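Delta-1-pyrroline-5-carboxylate dehydrogenase, mitochondrial (Mus musculus, PDB 4E3X) catalyses the NAD+-dependent oxidation of glutamate gamma-semialdehyde to L-glutamate, the second step of mitochondrial proline degradation. Local coordinates at residues F320-S325 against R353-K358; L413-G418 against C432-K437. All blocks are in the same frame, centred on the assembly; numbering follows the deposited sequence.

Interaction 1: residues F320-S325 against R353-K358; sequences FHFVHS and RLYVPK
Phe320 and Arg353 pair in the tightly packed part of two parallel strands, whose short axes diverge by only 6°. The guanidinium of Arg353 lies beneath Phe320 CB, which sits 3.9 Å above the centre of that plane, while Arg353 NH1 reaches the edge of the phenyl ring, 3.6 Å from Phe320 CD2. The two planes stand 72° apart, so this is no stack. Arg353 CG lies between the backbone N and carbonyl carbon (chi1 47°), and the extended chain beyond it carries NH2 to Tyr355 OH (3.0 Å), in the guanidinium plane; Lys318 O and Val470 O also accept from this group. His321 N to Arg353 O, Tyr355 N to His321 O and Val323 N to Tyr355 O, each 2.9 Å, form the parallel ladder. On the opposite face, Leu354 CD1 packs against His321 CB at 3.7 Å. Packing stays close at Pro357, whose CD lies 3.2 Å from Val323 O.

The partly exposed side begins beyond. His324 CB points away from the other strand, and the Ser325 side chain comes no nearer than 4.3 Å, CB to Pro357 CG, though Ser325 N is 3.8 Å from that CG. With helix 329-341 between its strands, the pair forms a beta-alpha-beta crossover of the aldehyde dehydrogenase fold.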
loop_
_atom_site.group_PDB
_atom_site.type_symbol
_atom_site.label_atom_id
_atom_site.label_comp_id
_atom_site.label_asym_id
_atom_site.label_seq_id
_atom_site.Cartn_x
_atom_site.Cartn_y
_atom_site.Cartn_z
ATOM N N PHE B 320 -10.282 2.751 -24.124
ATOM C CA PHE B 320 -11.370 2.507 -25.071
ATOM C C PHE B 320 -12.575 3.424 -24.902
ATOM O O PHE B 320 -12.869 3.887 -23.801
ATOM C CB PHE B 320 -11.851 1.048 -24.970
ATOM C CG PHE B 320 -12.428 0.686 -23.622
ATOM C CD1 PHE B 320 -13.776 0.889 -23.344
ATOM C CD2 PHE B 320 -11.622 0.140 -22.632
ATOM C CE1 PHE B 320 -14.311 0.553 -22.100
ATOM C CE2 PHE B 320 -12.150 -0.198 -21.392
ATOM C CZ PHE B 320 -13.493 0.012 -21.126
ATOM N N HIS B 321 -13.258 3.675 -26.020
ATOM C CA HIS B 321 -14.650 4.115 -26.007
ATOM C C HIS B 321 -15.451 3.004 -26.680
ATOM O O HIS B 321 -15.221 2.699 -27.853
ATOM C CB HIS B 321 -14.856 5.432 -26.776
ATOM C CG HIS B 321 -14.464 6.667 -26.013
ATOM N ND1 HIS B 321 -14.717 7.939 -26.484
ATOM C CD2 HIS B 321 -13.822 6.831 -24.829
ATOM C CE1 HIS B 321 -14.262 8.831 -25.620
ATOM N NE2 HIS B 321 -13.717 8.184 -24.602
ATOM N N PHE B 322 -16.372 2.396 -25.939
ATOM C CA PHE B 322 -17.231 1.350 -26.480
ATOM C C PHE B 322 -18.621 1.927 -26.709
ATOM O O PHE B 322 -19.240 2.449 -25.791
ATOM C CB PHE B 322 -17.317 0.138 -25.540
ATOM C CG PHE B 322 -18.253 -0.928 -26.040
ATOM C CD1 PHE B 322 -17.803 -1.917 -26.902
ATOM C CD2 PHE B 322 -19.597 -0.912 -25.686
ATOM C CE1 PHE B 322 -18.674 -2.891 -27.387
ATOM C CE2 PHE B 322 -20.467 -1.873 -26.168
ATOM C CZ PHE B 322 -20.002 -2.866 -27.015
ATOM N N VAL B 323 -19.111 1.799 -27.936
ATOM C CA VAL B 323 -20.399 2.357 -28.305
ATOM C C VAL B 323 -21.411 1.236 -28.507
ATOM O O VAL B 323 -21.141 0.270 -29.223
ATOM C CB VAL B 323 -20.281 3.170 -29.609
ATOM C CG1 VAL B 323 -21.632 3.714 -30.026
ATOM C CG2 VAL B 323 -19.285 4.304 -29.441
ATOM N N HIS B 324 -22.555 1.354 -27.839
ATOM C CA HIS B 324 -23.684 0.462 -28.055
ATOM C C HIS B 324 -24.661 1.150 -29.008
ATOM O O HIS B 324 -24.657 2.378 -29.138
ATOM C CB HIS B 324 -24.378 0.132 -26.729
ATOM C CG HIS B 324 -25.552 -0.784 -26.876
ATOM N ND1 HIS B 324 -26.855 -0.340 -26.799
ATOM C CD2 HIS B 324 -25.622 -2.119 -27.100
ATOM C CE1 HIS B 324 -27.677 -1.360 -26.976
ATOM N NE2 HIS B 324 -26.955 -2.450 -27.157
ATOM N N SER B 325 -25.500 0.370 -29.676
ATOM C CA SER B 325 -26.421 0.928 -30.663
ATOM C C SER B 325 -27.397 1.971 -30.093
ATOM O O SER B 325 -27.960 2.775 -30.835
ATOM C CB SER B 325 -27.195 -0.200 -31.343
ATOM O OG SER B 325 -27.995 -0.885 -30.398
ATOM N N ARG B 353 -8.781 3.529 -28.854
ATOM C CA ARG B 353 -9.567 2.518 -29.555
ATOM C C ARG B 353 -11.062 2.777 -29.384
ATOM O O ARG B 353 -11.560 2.916 -28.265
ATOM C CB ARG B 353 -9.169 1.097 -29.145
ATOM C CG ARG B 353 -9.041 0.868 -27.681
ATOM C CD ARG B 353 -8.492 -0.521 -27.359
ATOM N NE ARG B 353 -8.372 -0.604 -25.917
ATOM C CZ ARG B 353 -8.859 -1.572 -25.150
ATOM N NH1 ARG B 353 -8.684 -1.490 -23.838
ATOM N NH2 ARG B 353 -9.502 -2.607 -25.674
ATOM N N LEU B 354 -11.756 2.869 -30.519
ATOM C CA LEU B 354 -13.187 3.133 -30.555
ATOM C C LEU B 354 -13.884 1.921 -31.160
ATOM O O LEU B 354 -13.520 1.477 -32.246
ATOM C CB LEU B 354 -13.466 4.364 -31.420
ATOM C CG LEU B 354 -14.942 4.726 -31.641
ATOM C CD1 LEU B 354 -15.599 5.158 -30.354
ATOM C CD2 LEU B 354 -15.097 5.804 -32.702
ATOM N N TYR B 355 -14.878 1.391 -30.455
ATOM C CA TYR B 355 -15.636 0.234 -30.917
ATOM C C TYR B 355 -17.043 0.703 -31.265
ATOM O O TYR B 355 -17.747 1.220 -30.404
ATOM C CB TYR B 355 -15.703 -0.828 -29.812
ATOM C CG TYR B 355 -14.363 -1.424 -29.423
ATOM C CD1 TYR B 355 -13.960 -2.654 -29.930
ATOM C CD2 TYR B 355 -13.515 -0.769 -28.532
ATOM C CE1 TYR B 355 -12.737 -3.220 -29.574
ATOM C CE2 TYR B 355 -12.286 -1.322 -28.181
ATOM C CZ TYR B 355 -11.906 -2.547 -28.697
ATOM O OH TYR B 355 -10.689 -3.099 -28.338
ATOM N N VAL B 356 -17.441 0.531 -32.526
ATOM C CA VAL B 356 -18.715 1.070 -33.023
ATOM C C VAL B 356 -19.572 -0.041 -33.630
ATOM O O VAL B 356 -19.058 -0.845 -34.401
ATOM C CB VAL B 356 -18.469 2.160 -34.110
ATOM C CG1 VAL B 356 -19.783 2.730 -34.635
ATOM C CG2 VAL B 356 -17.601 3.272 -33.566
ATOM N N PRO B 357 -20.879 -0.082 -33.298
ATOM C CA PRO B 357 -21.740 -1.105 -33.907
ATOM C C PRO B 357 -22.052 -0.747 -35.353
ATOM O O PRO B 357 -22.190 0.429 -35.697
ATOM C CB PRO B 357 -23.009 -1.055 -33.052
ATOM C CG PRO B 357 -23.070 0.369 -32.572
ATOM C CD PRO B 357 -21.628 0.805 -32.386
ATOM N N LYS B 358 -22.156 -1.767 -36.194
ATOM C CA LYS B 358 -22.419 -1.577 -37.615
ATOM C C LYS B 358 -23.604 -0.648 -37.883
ATOM O O LYS B 358 -23.530 0.212 -38.763
ATOM C CB LYS B 358 -22.626 -2.936 -38.284
#

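Interaction 2: residues L413-G418 against C432-K437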
loop_
_atom_site.group_PDB
_atom_site.type_symbol
_atom_site.label_atom_id
_atom_site.label_comp_id
_atom_site.label_asym_id
_atom_site.label_seq_id
_atom_site.Cartn_x
_atom_site.Cartn_y
_atom_site.Cartn_z
ATOM N N LEU B 413 -5.365 -2.284 -41.856
ATOM C CA LEU B 413 -5.589 -0.896 -41.475
ATOM C C LEU B 413 -5.847 0.005 -42.670
ATOM O O LEU B 413 -5.292 -0.198 -43.751
ATOM C CB LEU B 413 -4.391 -0.358 -40.690
ATOM C CG LEU B 413 -3.999 -1.148 -39.439
ATOM C CD1 LEU B 413 -2.809 -0.503 -38.754
ATOM C CD2 LEU B 413 -5.158 -1.255 -38.477
ATOM N N SER B 414 -6.694 1.005 -42.463
ATOM C CA SER B 414 -6.920 2.037 -43.464
ATOM C C SER B 414 -7.051 3.399 -42.790
ATOM O O SER B 414 -7.804 3.556 -41.833
ATOM C CB SER B 414 -8.174 1.739 -44.282
ATOM O OG SER B 414 -9.334 1.771 -43.472
ATOM N N ILE B 415 -6.321 4.382 -43.302
ATOM C CA ILE B 415 -6.406 5.742 -42.784
ATOM C C ILE B 415 -7.632 6.438 -43.359
ATOM O O ILE B 415 -7.744 6.605 -44.577
ATOM C CB ILE B 415 -5.143 6.540 -43.121
ATOM C CG1 ILE B 415 -3.935 5.920 -42.413
ATOM C CG2 ILE B 415 -5.316 8.005 -42.731
ATOM C CD1 ILE B 415 -2.612 6.590 -42.736
ATOM N N LEU B 416 -8.563 6.814 -42.486
ATOM C CA LEU B 416 -9.804 7.460 -42.905
ATOM C C LEU B 416 -9.656 8.973 -42.986
ATOM O O LEU B 416 -10.318 9.627 -43.789
ATOM C CB LEU B 416 -10.936 7.121 -41.936
ATOM C CG LEU B 416 -11.239 5.646 -41.686
ATOM C CD1 LEU B 416 -12.483 5.531 -40.816
ATOM C CD2 LEU B 416 -11.414 4.909 -43.005
ATOM N N ALA B 417 -8.792 9.527 -42.143
ATOM C CA ALA B 417 -8.580 10.968 -42.089
ATOM C C ALA B 417 -7.222 11.260 -41.466
ATOM O O ALA B 417 -6.757 10.515 -40.602
ATOM C CB ALA B 417 -9.679 11.639 -41.283
ATOM N N GLY B 418 -6.597 12.349 -41.898
ATOM C CA GLY B 418 -5.283 12.716 -41.404
ATOM C C GLY B 418 -4.190 11.842 -41.986
ATOM O O GLY B 418 -4.325 11.321 -43.096
ATOM N N CYS B 432 -5.356 11.792 -36.608
ATOM C CA CYS B 432 -5.486 10.685 -37.538
ATOM C C CYS B 432 -6.533 9.695 -37.056
ATOM O O CYS B 432 -6.511 9.274 -35.904
ATOM C CB CYS B 432 -4.136 9.983 -37.717
ATOM S SG CYS B 432 -4.124 8.681 -38.974
ATOM N N ILE B 433 -7.447 9.331 -37.949
ATOM C CA ILE B 433 -8.452 8.314 -37.669
ATOM C C ILE B 433 -8.207 7.141 -38.599
ATOM O O ILE B 433 -8.143 7.314 -39.817
ATOM C CB ILE B 433 -9.881 8.844 -37.872
ATOM C CG1 ILE B 433 -10.109 10.102 -37.028
ATOM C CG2 ILE B 433 -10.898 7.766 -37.535
ATOM C CD1 ILE B 433 -11.444 10.788 -37.281
ATOM N N ILE B 434 -8.070 5.959 -38.011
ATOM C CA ILE B 434 -7.732 4.741 -38.735
ATOM C C ILE B 434 -8.805 3.706 -38.453
ATOM O O ILE B 434 -9.276 3.608 -37.316
ATOM C CB ILE B 434 -6.368 4.199 -38.240
ATOM C CG1 ILE B 434 -5.246 5.174 -38.609
ATOM C CG2 ILE B 434 -6.098 2.779 -38.760
ATOM C CD1 ILE B 434 -3.977 4.973 -37.813
ATOM N N GLU B 435 -9.213 2.952 -39.473
ATOM C CA GLU B 435 -10.085 1.812 -39.240
ATOM C C GLU B 435 -9.291 0.516 -39.285
ATOM O O GLU B 435 -8.502 0.290 -40.210
ATOM C CB GLU B 435 -11.237 1.744 -40.253
ATOM C CG GLU B 435 -12.147 0.549 -39.980
ATOM C CD GLU B 435 -13.352 0.464 -40.891
ATOM O OE1 GLU B 435 -13.475 1.287 -41.830
ATOM O OE2 GLU B 435 -14.180 -0.444 -40.665
ATOM N N SER B 436 -9.495 -0.332 -38.283
ATOM C CA SER B 436 -8.920 -1.671 -38.303
ATOM C C SER B 436 -9.987 -2.728 -38.542
ATOM O O SER B 436 -11.051 -2.700 -37.923
ATOM C CB SER B 436 -8.208 -1.982 -36.990
ATOM O OG SER B 436 -7.635 -3.279 -37.064
ATOM N N LYS B 437 -9.697 -3.661 -39.445
ATOM C CA LYS B 437 -10.566 -4.811 -39.651
ATOM C C LYS B 437 -10.209 -5.936 -38.687
ATOM O O LYS B 437 -10.907 -6.945 -38.621
ATOM C CB LYS B 437 -10.459 -5.312 -41.093
ATOM C CG LYS B 437 -10.846 -4.278 -42.140
ATOM C CD LYS B 437 -12.301 -3.855 -42.008
ATOM C CE LYS B 437 -12.690 -2.887 -43.120
ATOM N NZ LYS B 437 -14.126 -2.484 -43.056
HETATM O O HOH W 1 -9.468 -1.141 -42.648
HETATM O O HOH W 2 -12.057 1.374 -44.080
#
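Leu416 and Ala417 both donate their backbone N-H to one carbonyl, Ile433 O, and this shared acceptor defines a classic beta bulge. The Leu416 N bond is the shorter at 2.7 Å, against 3.3 Å for Ala417 N, and both donors lie in the carbonyl plane. A one-residue shift in register follows, and the strand axes are turned to 144°, well short of straight antiparallel. Around the bulge the ladder is regular: Ser414 and Glu435 form a hydrogen-bonded pair, each N to the other's O, and Ile433 N donates to Ala417 O.

The bulged Leu416 can be followed outward. Its CB passes Ile433 O at 3.5 Å. Because CG stands anti to the carbonyl carbon (chi1 -56°), it runs on beside Glu435, with CG 4.0 Å from Glu435 N. At the tip, CD1 and CD2 both touch Glu435 CB, CD1 at 4.0 Å. Trp361 and Leu369 of helix 361-372 also touch this side chain. Trimming Leu416 to an alanine would probably open a gap beside Glu435 CB and leave Trp361 and Leu369 without their aliphatic neighbour.

Glu435 and Ser414 lie on the same face of the sheet. One water joins Glu435 OE1 to Ser414 OG, and a second bridges the same OG to Glu435 O. Lys437 NZ, of the same segment, donates to Glu435 OE2 in a salt bridge, 3.1 Å, from above the carboxylate plane. The reverse face is mostly apolar: the Ile415 and Ile434 side chains cross at a slant, meeting CG1 to CG1, and Leu413 CD2 presses tightly on Ser436 CB at 3.5 Å.

Polar chemistry is thus concentrated at the Ser414-Glu435 end, since Ala417 and Ile433 on that face meet CB to CB. The lysine would be expected to favour a charged Glu435, while the bulge is held by the backbone itself.

How the interactions relate
Interactions 1 and 2 belong to one mixed sheet, with centres 15 Å apart and nearest atoms about 7 Å apart, so they do not touch. Strand 452-458 separates them, pairing in parallel with strand 351-357 of interaction 1 and with strand 428-436 of interaction 2. The local strand order is therefore 413-417, 428-436, 452-458, 351-357, 319-323. Along the chain, interaction 1 closes before interaction 2 opens. Interaction 1 lies nearer the ligand sites: the Arg353 side chain is about 10 Å from that of NAD+-binding Glu447, and the His321 side chain about 10 Å from a bound proline. Interaction 2, away from the annotated sites, forms the 413-417 border of this order, beside helix 361-372.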